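Local coordinates for aminotransferase TlmJ (Streptoalloteichus hindustanus, PDB 5UID), which probably catalyses pyridoxal 5'-phosphate-dependent transamination in natural product biosynthesis, as a member of the DegT/DnrJ/EryC1 aminotransferase family, at residues P113-V118 with L141-E146; K127-L132 with V153-D158. All blocks are in the same frame, centred on the assembly; numbering follows the deposited sequence.

From the N terminus, the chain first forms the segment 113-118, which enters the short helix 115-119, then strand 126-132, then helix segment 141-146, and finally segment 153-158, which leads into strand 155-158. The two contacts therefore cross: each pairs one element with the next but one. Contact 1 closes a loop that contains strand 126-132, whereas contact 2 closes a loop containing helix 141-151 and joins two neighbouring parallel strands. Their centres lie about 10 Å apart, and they touch directly: Val118 packs on Val129, Pro113 on Val131, and Ala145 on Leu155. Together they tie a helical layer to the central sheet of the cofactor-binding fold.

Contact 1: residues P113-V118 with L141-E146; sequences PTADHV and LVAIAE
Ile144 lies against the start of the short helix 115-119 and supplies most of the apolar contact between the two segments. With CG1 anti to its carbonyl carbon (chi1 -70°) and the chain extended beyond it, the side chain runs across the gap although the CB itself does not point there. Its CG1 rests 3.8 Å from Ala115 CA, and its CD1 comes 3.4 Å from the backbone Pro113 O, with Val118 CG2 and Pro113 CG farther off. A second, smaller apolar contact pairs two methyl groups, Ala115 CB and Ala143 CB, at 3.8 Å. The backbones approach closely here, 4.6 Å between Ala115 CA and Ile144 CA, consistent with the small Ala115-Ala143 pair.

The polar interactions lie within the helix start itself. Thr114 is the N-cap: its OG1 accepts from His117 N at 3.1 Å. In the reverse direction Thr114 N donates to His117 ND1, a long and weak bond of 3.4 Å but a nearly straight one (176°), which completes a capping box. Thr114 OG1 also lies over one face of the imidazole, toward its rim. Asp140, just ahead of the second helix, accepts from Ala115 N and so adds a polar tie beside the apolar one.

On the sheet side, Pro113 and Val118 pack on strands 79-83 and 126-132, while Leu141 and Ala145 settle on strand 155-158. The arrangement is that of neighbouring helices covering one face of a central sheet in an alpha/beta fold, here with a capping box starting one of them.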
ATOM      1  N   PRO A 113      12.900  25.001   5.859  1.00 29.68           N
ATOM      2  CA  PRO A 113      13.605  25.886   4.934  1.00 28.01           C
ATOM      3  C   PRO A 113      12.867  27.201   4.750  1.00 34.01           C
ATOM      4  O   PRO A 113      11.637  27.271   4.816  1.00 31.79           O
ATOM      5  CB  PRO A 113      13.624  25.081   3.631  1.00 26.94           C
ATOM      6  CG  PRO A 113      12.368  24.280   3.698  1.00 28.30           C
ATOM      7  CD  PRO A 113      12.167  23.936   5.154  1.00 25.48           C
ATOM      8  N   THR A 114      13.644  28.255   4.530  1.00 33.95           N
ATOM      9  CA  THR A 114      13.082  29.539   4.147  1.00 35.44           C
ATOM     10  C   THR A 114      12.898  29.587   2.634  1.00 33.02           C
ATOM     11  O   THR A 114      13.370  28.720   1.895  1.00 38.41           O
ATOM     12  CB  THR A 114      13.980  30.691   4.605  1.00 34.55           C
ATOM     13  OG1 THR A 114      15.192  30.685   3.842  1.00 36.26           O
ATOM     14  CG2 THR A 114      14.316  30.554   6.080  1.00 30.73           C
ATOM     15  N   ALA A 115      12.193  30.622   2.171  1.00 33.90           N
ATOM     16  CA  ALA A 115      12.082  30.840   0.733  1.00 31.06           C
ATOM     17  C   ALA A 115      13.445  31.113   0.110  1.00 43.00           C
ATOM     18  O   ALA A 115      13.681  30.749  -1.048  1.00 43.24           O
ATOM     19  CB  ALA A 115      11.123  31.996   0.446  1.00 39.30           C
ATOM     20  N   ASP A 116      14.353  31.742   0.861  1.00 33.45           N
ATOM     21  CA  ASP A 116      15.697  31.993   0.349  1.00 39.52           C
ATOM     22  C   ASP A 116      16.486  30.698   0.192  1.00 41.42           C
ATOM     23  O   ASP A 116      17.277  30.558  -0.747  1.00 41.34           O
ATOM     24  CB  ASP A 116      16.437  32.963   1.271  1.00 39.64           C
ATOM     25  CG  ASP A 116      15.923  34.385   1.160  1.00 47.01           C
ATOM     26  OD1 ASP A 116      15.428  34.751   0.073  1.00 51.56           O
ATOM     27  OD2 ASP A 116      16.013  35.135   2.154  1.00 51.15           O
ATOM     28  N   HIS A 117      16.284  29.742   1.103  1.00 37.93           N
ATOM     29  CA  HIS A 117      16.957  28.451   0.986  1.00 39.52           C
ATOM     30  C   HIS A 117      16.504  27.701  -0.260  1.00 38.86           C
ATOM     31  O   HIS A 117      17.327  27.108  -0.969  1.00 32.56           O
ATOM     32  CB  HIS A 117      16.704  27.611   2.239  1.00 28.27           C
ATOM     33  CG  HIS A 117      17.487  28.059   3.433  1.00 35.23           C
ATOM     34  ND1 HIS A 117      17.020  27.934   4.723  1.00 35.55           N
ATOM     35  CD2 HIS A 117      18.712  28.629   3.531  1.00 35.61           C
ATOM     36  CE1 HIS A 117      17.920  28.410   5.565  1.00 32.37           C
ATOM     37  NE2 HIS A 117      18.958  28.836   4.867  1.00 33.01           N
ATOM     38  N   VAL A 118      15.200  27.712  -0.540  1.00 40.76           N
ATOM     39  CA  VAL A 118      14.693  27.048  -1.736  1.00 35.74           C
ATOM     40  C   VAL A 118      15.189  27.759  -2.989  1.00 34.22           C
ATOM     41  O   VAL A 118      15.615  27.115  -3.956  1.00 32.73           O
ATOM     42  CB  VAL A 118      13.154  26.978  -1.696  1.00 29.09           C
ATOM     43  CG1 VAL A 118      12.621  26.239  -2.918  1.00 28.16           C
ATOM     44  CG2 VAL A 118      12.686  26.309  -0.416  1.00 30.15           C
ATOM     45  N   LEU A 141       5.963  28.746   4.622  1.00 37.25           N
ATOM     46  CA  LEU A 141       5.196  28.115   3.553  1.00 33.41           C
ATOM     47  C   LEU A 141       4.639  29.137   2.568  1.00 34.58           C
ATOM     48  O   LEU A 141       4.635  28.897   1.355  1.00 31.75           O
ATOM     49  CB  LEU A 141       4.061  27.282   4.151  1.00 33.99           C
ATOM     50  CG  LEU A 141       3.087  26.648   3.154  1.00 34.41           C
ATOM     51  CD1 LEU A 141       3.809  25.693   2.213  1.00 32.61           C
ATOM     52  CD2 LEU A 141       1.963  25.937   3.888  1.00 33.89           C
ATOM     53  N   VAL A 142       4.162  30.282   3.065  1.00 28.71           N
ATOM     54  CA  VAL A 142       3.522  31.260   2.187  1.00 31.22           C
ATOM     55  C   VAL A 142       4.534  31.850   1.211  1.00 34.54           C
ATOM     56  O   VAL A 142       4.278  31.939   0.005  1.00 38.52           O
ATOM     57  CB  VAL A 142       2.829  32.358   3.014  1.00 31.33           C
ATOM     58  CG1 VAL A 142       2.343  33.482   2.105  1.00 33.23           C
ATOM     59  CG2 VAL A 142       1.670  31.772   3.801  1.00 30.66           C
ATOM     60  N   ALA A 143       5.699  32.264   1.716  1.00 33.99           N
ATOM     61  CA  ALA A 143       6.722  32.818   0.834  1.00 36.35           C
ATOM     62  C   ALA A 143       7.267  31.757  -0.115  1.00 39.11           C
ATOM     63  O   ALA A 143       7.580  32.057  -1.273  1.00 39.53           O
ATOM     64  CB  ALA A 143       7.850  33.438   1.657  1.00 34.24           C
ATOM     65  N   ILE A 144       7.388  30.513   0.356  1.00 36.55           N
ATOM     66  CA  ILE A 144       7.843  29.427  -0.509  1.00 36.15           C
ATOM     67  C   ILE A 144       6.850  29.207  -1.642  1.00 38.78           C
ATOM     68  O   ILE A 144       7.232  29.084  -2.813  1.00 36.57           O
ATOM     69  CB  ILE A 144       8.064  28.143   0.313  1.00 33.76           C
ATOM     70  CG1 ILE A 144       9.291  28.298   1.218  1.00 29.15           C
ATOM     71  CG2 ILE A 144       8.210  26.931  -0.601  1.00 27.14           C
ATOM     72  CD1 ILE A 144       9.468  27.167   2.211  1.00 27.73           C
ATOM     73  N   ALA A 145       5.556  29.170  -1.313  1.00 38.39           N
ATOM     74  CA  ALA A 145       4.534  28.996  -2.339  1.00 38.28           C
ATOM     75  C   ALA A 145       4.534  30.158  -3.322  1.00 38.81           C
ATOM     76  O   ALA A 145       4.371  29.959  -4.533  1.00 33.68           O
ATOM     77  CB  ALA A 145       3.158  28.841  -1.690  1.00 34.99           C
ATOM     78  N   GLU A 146       4.721  31.383  -2.822  1.00 33.09           N
ATOM     79  CA  GLU A 146       4.770  32.542  -3.706  1.00 38.02           C
ATOM     80  C   GLU A 146       5.980  32.481  -4.630  1.00 37.98           C
ATOM     81  O   GLU A 146       5.882  32.830  -5.811  1.00 41.42           O
ATOM     82  CB  GLU A 146       4.780  33.830  -2.883  1.00 36.77           C
ATOM     83  CG  GLU A 146       4.837  35.094  -3.719  1.00 43.88           C
ATOM     84  CD  GLU A 146       3.679  35.204  -4.694  1.00 45.23           C
ATOM     85  OE1 GLU A 146       2.565  34.744  -4.362  1.00 49.45           O
ATOM     86  OE2 GLU A 146       3.888  35.743  -5.798  1.00 50.64           O
TER

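Contact 2: residues K127-L132 with V153-D158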
ATOM      1  N   LYS A 127      11.886  21.064 -11.718  1.00 28.73           N
ATOM      2  CA  LYS A 127      10.533  20.751 -12.156  1.00 39.06           C
ATOM      3  C   LYS A 127       9.525  20.686 -11.019  1.00 39.36           C
ATOM      4  O   LYS A 127       8.321  20.619 -11.288  1.00 44.43           O
ATOM      5  CB  LYS A 127      10.515  19.419 -12.920  1.00 32.35           C
ATOM      6  CG  LYS A 127      11.341  19.432 -14.196  1.00 33.22           C
ATOM      7  CD  LYS A 127      10.852  20.486 -15.173  1.00 35.10           C
ATOM      8  CE  LYS A 127      11.671  20.460 -16.458  1.00 38.73           C
ATOM      9  NZ  LYS A 127      11.166  21.437 -17.461  1.00 41.96           N
ATOM     10  N   ALA A 128       9.974  20.705  -9.767  1.00 35.56           N
ATOM     11  CA  ALA A 128       9.065  20.673  -8.631  1.00 32.76           C
ATOM     12  C   ALA A 128       9.833  21.061  -7.377  1.00 31.14           C
ATOM     13  O   ALA A 128      11.065  21.006  -7.337  1.00 29.66           O
ATOM     14  CB  ALA A 128       8.418  19.295  -8.455  1.00 23.76           C
ATOM     15  N   VAL A 129       9.083  21.463  -6.357  1.00 32.54           N
ATOM     16  CA  VAL A 129       9.619  21.727  -5.028  1.00 30.58           C
ATOM     17  C   VAL A 129       8.765  20.963  -4.027  1.00 35.47           C
ATOM     18  O   VAL A 129       7.531  21.025  -4.084  1.00 38.15           O
ATOM     19  CB  VAL A 129       9.633  23.232  -4.700  1.00 30.59           C
ATOM     20  CG1 VAL A 129      10.052  23.459  -3.253  1.00 32.09           C
ATOM     21  CG2 VAL A 129      10.564  23.976  -5.645  1.00 34.17           C
ATOM     22  N   VAL A 130       9.416  20.231  -3.128  1.00 30.74           N
ATOM     23  CA  VAL A 130       8.738  19.482  -2.077  1.00 30.82           C
ATOM     24  C   VAL A 130       9.165  20.059  -0.739  1.00 32.00           C
ATOM     25  O   VAL A 130      10.362  20.240  -0.489  1.00 36.68           O
ATOM     26  CB  VAL A 130       9.052  17.975  -2.148  1.00 30.30           C
ATOM     27  CG1 VAL A 130       8.298  17.223  -1.058  1.00 30.48           C
ATOM     28  CG2 VAL A 130       8.700  17.425  -3.518  1.00 30.46           C
ATOM     29  N   VAL A 131       8.190  20.356   0.114  1.00 25.44           N
ATOM     30  CA  VAL A 131       8.454  20.894   1.439  1.00 24.98           C
ATOM     31  C   VAL A 131       7.536  20.195   2.434  1.00 27.71           C
ATOM     32  O   VAL A 131       6.460  19.705   2.078  1.00 26.32           O
ATOM     33  CB  VAL A 131       8.261  22.429   1.474  1.00 37.89           C
ATOM     34  CG1 VAL A 131       6.781  22.793   1.467  1.00 34.55           C
ATOM     35  CG2 VAL A 131       8.968  23.038   2.669  1.00 49.74           C
ATOM     36  N   LEU A 132       7.983  20.117   3.681  1.00 25.28           N
ATOM     37  CA  LEU A 132       7.148  19.666   4.783  1.00 25.43           C
ATOM     38  C   LEU A 132       6.974  20.810   5.778  1.00 25.75           C
ATOM     39  O   LEU A 132       7.493  21.913   5.591  1.00 27.12           O
ATOM     40  CB  LEU A 132       7.732  18.415   5.452  1.00 25.32           C
ATOM     41  CG  LEU A 132       9.190  18.357   5.916  1.00 31.51           C
ATOM     42  CD1 LEU A 132       9.411  19.087   7.237  1.00 25.60           C
ATOM     43  CD2 LEU A 132       9.632  16.903   6.027  1.00 32.08           C
ATOM     44  N   VAL A 153       7.062  26.910 -10.861  1.00 44.07           N
ATOM     45  CA  VAL A 153       7.483  25.582 -10.425  1.00 37.96           C
ATOM     46  C   VAL A 153       6.377  24.985  -9.557  1.00 38.87           C
ATOM     47  O   VAL A 153       5.937  25.644  -8.605  1.00 40.53           O
ATOM     48  CB  VAL A 153       8.811  25.641  -9.649  1.00 32.42           C
ATOM     49  CG1 VAL A 153       9.133  24.291  -9.038  1.00 30.40           C
ATOM     50  CG2 VAL A 153       9.938  26.098 -10.573  1.00 36.61           C
ATOM     51  N   PRO A 154       5.904  23.777  -9.853  1.00 34.97           N
ATOM     52  CA  PRO A 154       4.888  23.157  -8.995  1.00 31.81           C
ATOM     53  C   PRO A 154       5.429  22.897  -7.596  1.00 34.99           C
ATOM     54  O   PRO A 154       6.576  22.480  -7.417  1.00 32.57           O
ATOM     55  CB  PRO A 154       4.557  21.848  -9.724  1.00 28.55           C
ATOM     56  CG  PRO A 154       4.983  22.078 -11.138  1.00 36.84           C
ATOM     57  CD  PRO A 154       6.179  22.975 -11.056  1.00 38.04           C
ATOM     58  N   LEU A 155       4.587  23.148  -6.598  1.00 35.65           N
ATOM     59  CA  LEU A 155       4.942  22.964  -5.197  1.00 33.79           C
ATOM     60  C   LEU A 155       4.148  21.796  -4.627  1.00 38.82           C
ATOM     61  O   LEU A 155       2.914  21.790  -4.691  1.00 36.17           O
ATOM     62  CB  LEU A 155       4.673  24.234  -4.392  1.00 33.19           C
ATOM     63  CG  LEU A 155       4.896  24.099  -2.887  1.00 30.80           C
ATOM     64  CD1 LEU A 155       6.349  23.768  -2.592  1.00 25.50           C
ATOM     65  CD2 LEU A 155       4.471  25.370  -2.165  1.00 35.67           C
ATOM     66  N   VAL A 156       4.856  20.818  -4.069  1.00 32.54           N
ATOM     67  CA  VAL A 156       4.250  19.662  -3.422  1.00 26.00           C
ATOM     68  C   VAL A 156       4.472  19.789  -1.922  1.00 27.68           C
ATOM     69  O   VAL A 156       5.604  19.996  -1.470  1.00 24.26           O
ATOM     70  CB  VAL A 156       4.835  18.342  -3.956  1.00 29.76           C
ATOM     71  CG1 VAL A 156       4.182  17.155  -3.262  1.00 25.62           C
ATOM     72  CG2 VAL A 156       4.647  18.250  -5.464  1.00 28.52           C
ATOM     73  N   GLU A 157       3.394  19.670  -1.154  1.00 26.16           N
ATOM     74  CA  GLU A 157       3.447  19.787   0.298  1.00 30.91           C
ATOM     75  C   GLU A 157       3.334  18.400   0.920  1.00 31.01           C
ATOM     76  O   GLU A 157       2.267  17.779   0.878  1.00 26.46           O
ATOM     77  CB  GLU A 157       2.335  20.693   0.813  1.00 26.16           C
ATOM     78  CG  GLU A 157       2.610  22.176   0.675  1.00 30.14           C
ATOM     79  CD  GLU A 157       1.467  23.005   1.217  1.00 31.68           C
ATOM     80  OE1 GLU A 157       0.628  23.462   0.410  1.00 30.32           O
ATOM     81  OE2 GLU A 157       1.390  23.169   2.453  1.00 29.95           O
ATOM     82  N   ASP A 158       4.431  17.918   1.495  1.00 27.64           N
ATOM     83  CA  ASP A 158       4.381  16.738   2.354  1.00 32.91           C
ATOM     84  C   ASP A 158       3.830  17.210   3.694  1.00 27.09           C
ATOM     85  O   ASP A 158       4.561  17.688   4.562  1.00 27.91           O
ATOM     86  CB  ASP A 158       5.757  16.092   2.487  1.00 26.76           C
ATOM     87  CG  ASP A 158       5.723  14.790   3.280  1.00 28.73           C
ATOM     88  OD1 ASP A 158       4.674  14.476   3.883  1.00 27.35           O
ATOM     89  OD2 ASP A 158       6.751  14.075   3.301  1.00 25.51           O
TER
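In Leu155, chi1 of 175° sets CG anti to the backbone N, and chi2 of 62° then swings CD1 toward the neighbouring strand, 3.3 Å from Val129 O, where it also comes within 3.8 Å of Val129 CG1 and 4.2 Å of Val131 CG1. Val153 likewise holds CG1 opposite its N, and this branch meets Val129 CG2 at 3.7 Å, the two side chains standing at about a right angle. On the other face Val130 and Val156 run side by side, pointing the same way, with Val130 CG2 4.0 Å from Val156 CB.

Four backbone hydrogen bonds join the strands in parallel register. Val129 donates from N to Pro154 O and accepts at O from Val156 N, the latter bond 2.7 Å long and almost straight at 178°. Val131 repeats the pattern, its N bonding to Val156 O and its O receiving Asp158 N at 2.8 Å. Between them, CA-H...O contacts such as Val130 CA to Val156 O, 3.2 Å, share the same carbonyls.

Glu157 is buried, and its carboxylate is held by Gly173 N, His133 NE2 and Gly176 N. The pair forms the two strands of a right-handed beta-alpha-beta crossover whose helix, 141-151, covers the face of Val129 and Leu155 through Ala145 and Cys148. Helix 61-72 lies over the other face, with Met69 against Val130 and Val156; strands 79-83 and 178-182 extend the sheet on either side.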